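Glycosyltransferase (Streptomyces halstedii, PDB 3WAD) belongs to the glycosyltransferases of the GT-B fold, related to erythromycin biosynthesis protein CIII, and is built from two Rossmann-like domains. Local coordinates at residues H226-N230 against T327-R331; F152-Q156 against W344-V349; T204-V208 against P220-H226. One frame throughout, in Å; residues are numbered along the deposited sequence.

Contact 1: H226-N230 against T327-R331; sequences HLPFN and TNAIR
Pro228 and Thr327 bring the backbones closest, 6.0 Å between their CA atoms, where an irregular loop meets one flank of helix 323-332. Asn230 and Asn328 reach toward each other from loop and helix and pair through both amide groups. Asn328 ND2 gives a hydrogen bond of 2.9 Å to Asn230 OD1, meeting a lone pair of the Asn230 carbonyl in its plane. The return bond, Asn230 ND2 to Asn328 OD1, is longer at 3.2 Å, its donor tilted 24° from the carbonyl plane. Asn328 CG stands beside its own backbone N (chi1 -85°), which turns the amide to the loop. Its ND2 also bonds Gly324 O, which helps fix the amide's rotation.

Pro228 CB lies 3.3 Å from Asn328 ND2, and its CG packs on Thr327 CG2. Thr327 OG1 lies at the edge of the His226 ring but is hydrogen-bonded to Gly323 O. The extended Arg331 chain brings NH1 to 3.7 Å from Leu227 CG.

A water donates to Pro228 O and Asn328 OD1, and weakly accepts from Arg331 NH1. Paired amides and shared water thus hold an N-terminal-domain loop to a C-terminal-domain helix, an interdomain contact of the GT-B fold. Arg331 NH2 extends it by a salt bridge to Glu30 of the second subunit.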
# COMPACT_ATOMS: atom_id res chain seq x y z
N HIS B 226 -11.32 5.29 10.53
CA HIS B 226 -9.89 5.44 10.38
C HIS B 226 -9.14 4.15 10.50
O HIS B 226 -9.23 3.46 11.50
CB HIS B 226 -9.37 6.49 11.39
CG HIS B 226 -7.92 6.82 11.22
ND1 HIS B 226 -7.34 7.06 9.99
CD2 HIS B 226 -6.93 6.93 12.15
CE1 HIS B 226 -6.06 7.35 10.17
NE2 HIS B 226 -5.79 7.27 11.46
N LEU B 227 -8.40 3.83 9.47
CA LEU B 227 -7.57 2.62 9.51
C LEU B 227 -6.09 3.03 10.03
O LEU B 227 -5.45 3.92 9.45
CB LEU B 227 -7.60 1.84 8.18
CG LEU B 227 -7.20 0.35 8.21
CD1 LEU B 227 -7.41 -0.20 6.83
CD2 LEU B 227 -5.64 0.31 8.46
N PRO B 228 -5.67 2.46 11.20
CA PRO B 228 -4.34 2.73 11.81
C PRO B 228 -3.29 1.95 11.09
O PRO B 228 -3.27 0.74 11.17
CB PRO B 228 -4.48 2.22 13.25
CG PRO B 228 -5.66 1.42 13.34
CD PRO B 228 -6.47 1.54 12.01
N PHE B 229 -2.51 2.62 10.25
CA PHE B 229 -1.44 1.92 9.52
C PHE B 229 -0.27 1.82 10.49
O PHE B 229 0.29 2.87 10.92
CB PHE B 229 -1.01 2.69 8.25
CG PHE B 229 0.16 2.03 7.50
CD1 PHE B 229 0.06 0.73 7.07
CD2 PHE B 229 1.32 2.75 7.22
CE1 PHE B 229 1.10 0.11 6.38
CE2 PHE B 229 2.38 2.15 6.54
CZ PHE B 229 2.27 0.79 6.12
N ASN B 230 0.14 0.60 10.78
CA ASN B 230 1.24 0.35 11.69
C ASN B 230 2.67 0.27 11.10
O ASN B 230 3.67 0.19 11.85
CB ASN B 230 0.89 -0.84 12.60
CG ASN B 230 -0.43 -0.61 13.34
OD1 ASN B 230 -0.75 0.55 13.76
ND2 ASN B 230 -1.23 -1.65 13.43
N THR B 327 -6.28 4.25 18.10
CA THR B 327 -7.16 3.81 17.02
C THR B 327 -7.09 2.31 16.92
O THR B 327 -8.10 1.69 16.62
CB THR B 327 -6.87 4.49 15.66
OG1 THR B 327 -6.94 5.89 15.83
CG2 THR B 327 -7.90 4.15 14.65
N ASN B 328 -5.92 1.70 17.17
CA ASN B 328 -5.84 0.25 17.22
C ASN B 328 -6.66 -0.34 18.41
O ASN B 328 -7.38 -1.37 18.24
CB ASN B 328 -4.36 -0.19 17.36
CG ASN B 328 -3.65 -0.28 16.05
OD1 ASN B 328 -3.79 -1.24 15.33
ND2 ASN B 328 -2.87 0.74 15.73
N ALA B 329 -6.66 0.33 19.56
CA ALA B 329 -7.44 -0.20 20.70
C ALA B 329 -8.95 -0.04 20.38
O ALA B 329 -9.76 -0.88 20.80
CB ALA B 329 -7.15 0.55 21.99
N ILE B 330 -9.28 1.05 19.68
CA ILE B 330 -10.69 1.23 19.21
C ILE B 330 -11.09 0.09 18.28
O ILE B 330 -12.14 -0.56 18.50
CB ILE B 330 -10.90 2.55 18.51
CG1 ILE B 330 -10.79 3.69 19.51
CG2 ILE B 330 -12.34 2.62 17.82
CD1 ILE B 330 -11.18 4.94 18.92
N ARG B 331 -10.27 -0.15 17.25
CA ARG B 331 -10.62 -1.10 16.22
C ARG B 331 -10.69 -2.56 16.75
O ARG B 331 -11.53 -3.35 16.33
CB ARG B 331 -9.62 -1.00 15.05
CG ARG B 331 -9.73 -2.08 14.02
CD ARG B 331 -8.69 -1.89 12.95
NE ARG B 331 -8.98 -2.74 11.80
CZ ARG B 331 -8.16 -2.92 10.76
NH1 ARG B 331 -6.95 -2.31 10.73
NH2 ARG B 331 -8.53 -3.74 9.76
O HOH W 1 -4.72 -1.67 12.58

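Contact 2: F152-Q156 against W344-V349; sequences FGLDQ and WDEGYV
Trp344 NE1 gives Leu154 O a hydrogen bond of 2.8 Å, with the acceptor close to the indole plane. It is one of three that join loop 152-156 to the turn leading into helix 346-355. Leu154 N reaches Asp345 OD1 at 2.9 Å, nearly straight at 167°, on the anti side of the carboxylate. The same OD1 also forms a salt bridge with Arg326, so two donors hold it. Gln156 NE2 bonds Trp344 O at 2.9 Å, while its OE1 is held by Arg159. Glu346 OE1 accepts a bond from Trp344 N and so helps hold the turn before the helix.

The indole is filled on both faces. Phe152 CZ sits over the centre of one face, 3.5 Å from Trp344 CE2. The phenyl plane is inclined 49° to the five-membered ring, an oblique aromatic pair. Phe152 CG stands between its backbone N and carbonyl carbon (chi1 61°), and this turns the ring over the indole. On the opposite face Gln156 CG makes a CH-pi contact, 4.0 Å from the centroid of the six-membered ring.

Farther out, Leu154 CD1 packs 3.4 Å from Tyr348 CD2 and also touches Val349 CG2.

Asp345 is the N-cap residue, but its carboxylate serves the facing loop. The loop after strand 147-150 of the N-terminal domain thus meets the start of helix 346-355 of the C-terminal domain, an interdomain contact of the GT-B fold.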
# COMPACT_ATOMS: atom_id res chain seq x y z
N PHE B 152 -5.06 14.42 12.10
CA PHE B 152 -4.22 13.29 12.53
C PHE B 152 -4.50 13.04 14.04
O PHE B 152 -3.88 12.19 14.70
CB PHE B 152 -2.72 13.66 12.23
CG PHE B 152 -2.27 14.88 12.95
CD1 PHE B 152 -1.90 14.78 14.32
CD2 PHE B 152 -2.27 16.12 12.33
CE1 PHE B 152 -1.55 15.95 15.02
CE2 PHE B 152 -1.96 17.22 12.99
CZ PHE B 152 -1.59 17.16 14.35
N GLY B 153 -5.50 13.75 14.58
CA GLY B 153 -6.03 13.51 15.96
C GLY B 153 -7.19 14.50 16.02
O GLY B 153 -7.77 14.85 14.98
N LEU B 154 -7.49 15.02 17.20
CA LEU B 154 -8.42 16.14 17.29
C LEU B 154 -7.98 17.45 16.64
O LEU B 154 -6.80 17.72 16.43
CB LEU B 154 -8.80 16.38 18.77
CG LEU B 154 -9.25 15.21 19.67
CD1 LEU B 154 -9.71 15.79 21.06
CD2 LEU B 154 -10.33 14.30 19.11
N ASP B 155 -8.96 18.27 16.29
CA ASP B 155 -8.68 19.50 15.56
C ASP B 155 -8.41 20.68 16.51
O ASP B 155 -9.22 21.60 16.60
CB ASP B 155 -9.84 19.80 14.61
CG ASP B 155 -9.51 20.89 13.62
OD1 ASP B 155 -8.32 21.37 13.47
OD2 ASP B 155 -10.47 21.27 12.94
N GLN B 156 -7.27 20.63 17.23
CA GLN B 156 -6.88 21.70 18.13
C GLN B 156 -6.85 23.01 17.39
O GLN B 156 -7.23 24.07 17.92
CB GLN B 156 -5.47 21.43 18.70
CG GLN B 156 -5.34 20.21 19.59
CD GLN B 156 -6.11 20.28 20.92
OE1 GLN B 156 -6.96 21.15 21.14
NE2 GLN B 156 -5.75 19.34 21.85
N TRP B 344 -0.22 16.45 21.69
CA TRP B 344 -1.30 16.94 20.81
C TRP B 344 -2.66 17.00 21.51
O TRP B 344 -3.18 18.09 21.79
CB TRP B 344 -1.36 16.12 19.49
CG TRP B 344 -2.32 16.74 18.56
CD1 TRP B 344 -3.54 16.25 18.21
CD2 TRP B 344 -2.16 18.02 17.88
NE1 TRP B 344 -4.19 17.16 17.34
CE2 TRP B 344 -3.35 18.27 17.17
CE3 TRP B 344 -1.14 19.01 17.88
CZ2 TRP B 344 -3.54 19.41 16.43
CZ3 TRP B 344 -1.29 20.14 17.12
CH2 TRP B 344 -2.51 20.34 16.40
N ASP B 345 -3.21 15.85 21.82
CA ASP B 345 -4.59 15.74 22.34
C ASP B 345 -4.74 14.60 23.31
O ASP B 345 -5.87 14.22 23.64
CB ASP B 345 -5.58 15.47 21.19
CG ASP B 345 -5.23 14.21 20.40
OD1 ASP B 345 -5.90 13.91 19.38
OD2 ASP B 345 -4.27 13.52 20.83
N GLU B 346 -3.62 14.03 23.76
CA GLU B 346 -3.71 12.78 24.48
C GLU B 346 -4.46 12.92 25.81
O GLU B 346 -5.19 11.99 26.20
CB GLU B 346 -2.30 12.21 24.74
CG GLU B 346 -1.51 11.98 23.51
CD GLU B 346 -0.58 13.14 23.25
OE1 GLU B 346 -0.96 14.34 23.30
OE2 GLU B 346 0.60 12.85 23.05
N GLY B 347 -4.30 14.04 26.50
CA GLY B 347 -4.93 14.26 27.83
C GLY B 347 -6.45 14.28 27.67
O GLY B 347 -7.20 13.59 28.38
N TYR B 348 -6.89 15.01 26.67
CA TYR B 348 -8.29 15.30 26.48
C TYR B 348 -9.00 14.07 25.96
O TYR B 348 -10.08 13.74 26.43
CB TYR B 348 -8.44 16.50 25.55
CG TYR B 348 -9.90 16.79 25.24
CD1 TYR B 348 -10.53 17.85 25.86
CD2 TYR B 348 -10.62 16.01 24.32
CE1 TYR B 348 -11.82 18.16 25.55
CE2 TYR B 348 -11.91 16.30 24.00
CZ TYR B 348 -12.51 17.37 24.66
OH TYR B 348 -13.77 17.71 24.37
N VAL B 349 -8.39 13.37 25.01
CA VAL B 349 -8.97 12.12 24.51
C VAL B 349 -8.94 11.04 25.61
O VAL B 349 -9.87 10.24 25.73
CB VAL B 349 -8.23 11.64 23.30
CG1 VAL B 349 -8.64 10.18 22.93
CG2 VAL B 349 -8.50 12.63 22.11

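Contact 3: T204-V208 against P220-H226; sequences TTLAV and PALSMRH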
# COMPACT_ATOMS: atom_id res chain seq x y z
N THR B 204 -12.49 21.62 2.74
CA THR B 204 -13.10 20.95 3.88
C THR B 204 -12.07 20.14 4.68
O THR B 204 -10.91 20.17 4.36
CB THR B 204 -14.28 20.08 3.47
OG1 THR B 204 -14.97 19.66 4.64
CG2 THR B 204 -13.88 18.82 2.69
N THR B 205 -12.52 19.45 5.72
CA THR B 205 -11.61 18.78 6.70
C THR B 205 -12.03 17.36 6.78
O THR B 205 -13.23 17.10 6.78
CB THR B 205 -11.81 19.40 8.04
OG1 THR B 205 -11.21 20.68 7.98
CG2 THR B 205 -11.10 18.55 9.16
N LEU B 206 -11.06 16.43 6.81
CA LEU B 206 -11.36 14.99 6.99
C LEU B 206 -10.87 14.66 8.39
O LEU B 206 -9.69 14.91 8.72
CB LEU B 206 -10.62 14.07 5.93
CG LEU B 206 -10.69 12.55 6.10
CD1 LEU B 206 -12.14 11.91 6.16
CD2 LEU B 206 -9.95 11.80 5.03
N ALA B 207 -11.75 14.08 9.22
CA ALA B 207 -11.41 13.70 10.60
C ALA B 207 -10.95 12.26 10.72
O ALA B 207 -11.51 11.38 10.02
CB ALA B 207 -12.66 13.94 11.51
N VAL B 208 -9.98 11.97 11.61
CA VAL B 208 -9.63 10.58 11.82
C VAL B 208 -10.14 10.05 13.17
O VAL B 208 -10.15 8.85 13.41
CB VAL B 208 -8.10 10.38 11.75
CG1 VAL B 208 -7.59 10.63 10.32
CG2 VAL B 208 -7.39 11.29 12.79
N PRO B 220 -18.19 21.78 8.90
CA PRO B 220 -18.45 20.36 8.89
C PRO B 220 -17.11 19.62 8.59
O PRO B 220 -16.13 20.24 8.11
CB PRO B 220 -19.50 20.21 7.77
CG PRO B 220 -19.74 21.62 7.22
CD PRO B 220 -18.56 22.43 7.63
N ALA B 221 -17.06 18.35 8.94
CA ALA B 221 -15.85 17.51 8.84
C ALA B 221 -16.38 16.23 8.32
O ALA B 221 -17.40 15.76 8.82
CB ALA B 221 -15.24 17.22 10.23
N LEU B 222 -15.68 15.61 7.38
CA LEU B 222 -16.05 14.27 6.96
C LEU B 222 -15.47 13.40 8.07
O LEU B 222 -14.37 13.68 8.57
CB LEU B 222 -15.36 13.95 5.65
CG LEU B 222 -15.80 14.77 4.43
CD1 LEU B 222 -14.77 14.57 3.33
CD2 LEU B 222 -17.13 14.17 4.01
N SER B 223 -16.20 12.37 8.46
CA SER B 223 -15.68 11.37 9.33
C SER B 223 -15.47 10.09 8.56
O SER B 223 -15.87 9.97 7.37
CB SER B 223 -16.60 11.18 10.53
OG SER B 223 -17.85 10.63 10.13
N MET B 224 -14.79 9.17 9.22
CA MET B 224 -14.21 8.02 8.56
C MET B 224 -13.88 6.96 9.62
O MET B 224 -13.64 7.27 10.77
CB MET B 224 -13.00 8.46 7.74
CG MET B 224 -11.96 7.42 7.55
SD MET B 224 -10.60 8.10 6.66
CE MET B 224 -9.91 9.22 7.90
N ARG B 225 -14.05 5.70 9.24
CA ARG B 225 -13.60 4.57 10.02
C ARG B 225 -12.06 4.47 9.79
O ARG B 225 -11.57 3.65 9.01
CB ARG B 225 -14.30 3.31 9.54
CG ARG B 225 -14.05 2.08 10.43
CD ARG B 225 -14.87 0.91 10.00
NE ARG B 225 -14.48 0.49 8.64
CZ ARG B 225 -15.24 -0.19 7.79
NH1 ARG B 225 -16.49 -0.51 8.12
NH2 ARG B 225 -14.77 -0.52 6.59
N HIS B 226 -11.32 5.29 10.53
CA HIS B 226 -9.89 5.44 10.38
C HIS B 226 -9.14 4.15 10.50
O HIS B 226 -9.23 3.46 11.50
CB HIS B 226 -9.37 6.49 11.39
CG HIS B 226 -7.92 6.82 11.22
ND1 HIS B 226 -7.34 7.06 9.99
CD2 HIS B 226 -6.93 6.93 12.15
CE1 HIS B 226 -6.06 7.35 10.17
NE2 HIS B 226 -5.79 7.27 11.46
O HOH W 2 -12.31 7.09 13.20
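Leu222 O receives Ala207 N at 2.7 Å, the shortest polar bond between the two segments. Its companion is Leu222 N to Thr205 O, 2.9 Å long. Leu222 therefore bonds the neighbouring chain through both its N and its O, to residues two apart, as in a parallel pairing. Strand 221-222 is short and weakly bonded.

Leu206 and Leu222 point to the same side of the sheet, where Leu206 CD1 meets Leu222 CB at 3.8 Å. Met224 continues this apolar row. A bend at its last torsion (chi3 70°) brings CE to 3.6 Å from Val208 CG1 and also close to Leu206 CD2. Leu402 and Thr405 of helix 402-415 touch Met224.

Beyond the strands, Val208 runs alongside His226. Val208 CB sits over the centre of the imidazole, 3.6 Å from its centroid and 10° off the ring normal, a CH-pi contact. A water donates to both Val208 O and Met224 O, 2.8 Å from each oxygen.

On its other side strand 204-206 makes backbone hydrogen bonds with Arg149 and Leu151, of strand 147-150 and just after it. Strands 204-206 and 221-222 are the last two of the parallel sheet of the Rossmann-like N-terminal domain, 221-222 being outermost within this chain.

Contact 3 lies at the edge of the N-terminal sheet, while contacts 1 and 2 each join the N-terminal domain to the C-terminal domain. Their centres are about 14 to 15 Å apart. Contact 3 runs directly into contact 1 through His226, which belongs to both, so the chain passes from the edge strand 221-222 to the loop facing helix 323-332. Along the sequence, both lie between the two segments of contact 2. Contacts 2 and 3 touch where Val208 CG2 packs on the backbone of Phe152 and Gly153. Contacts 1 and 2 do not touch, their nearest atoms being about 6 Å apart, so the two domains are joined at two separate places.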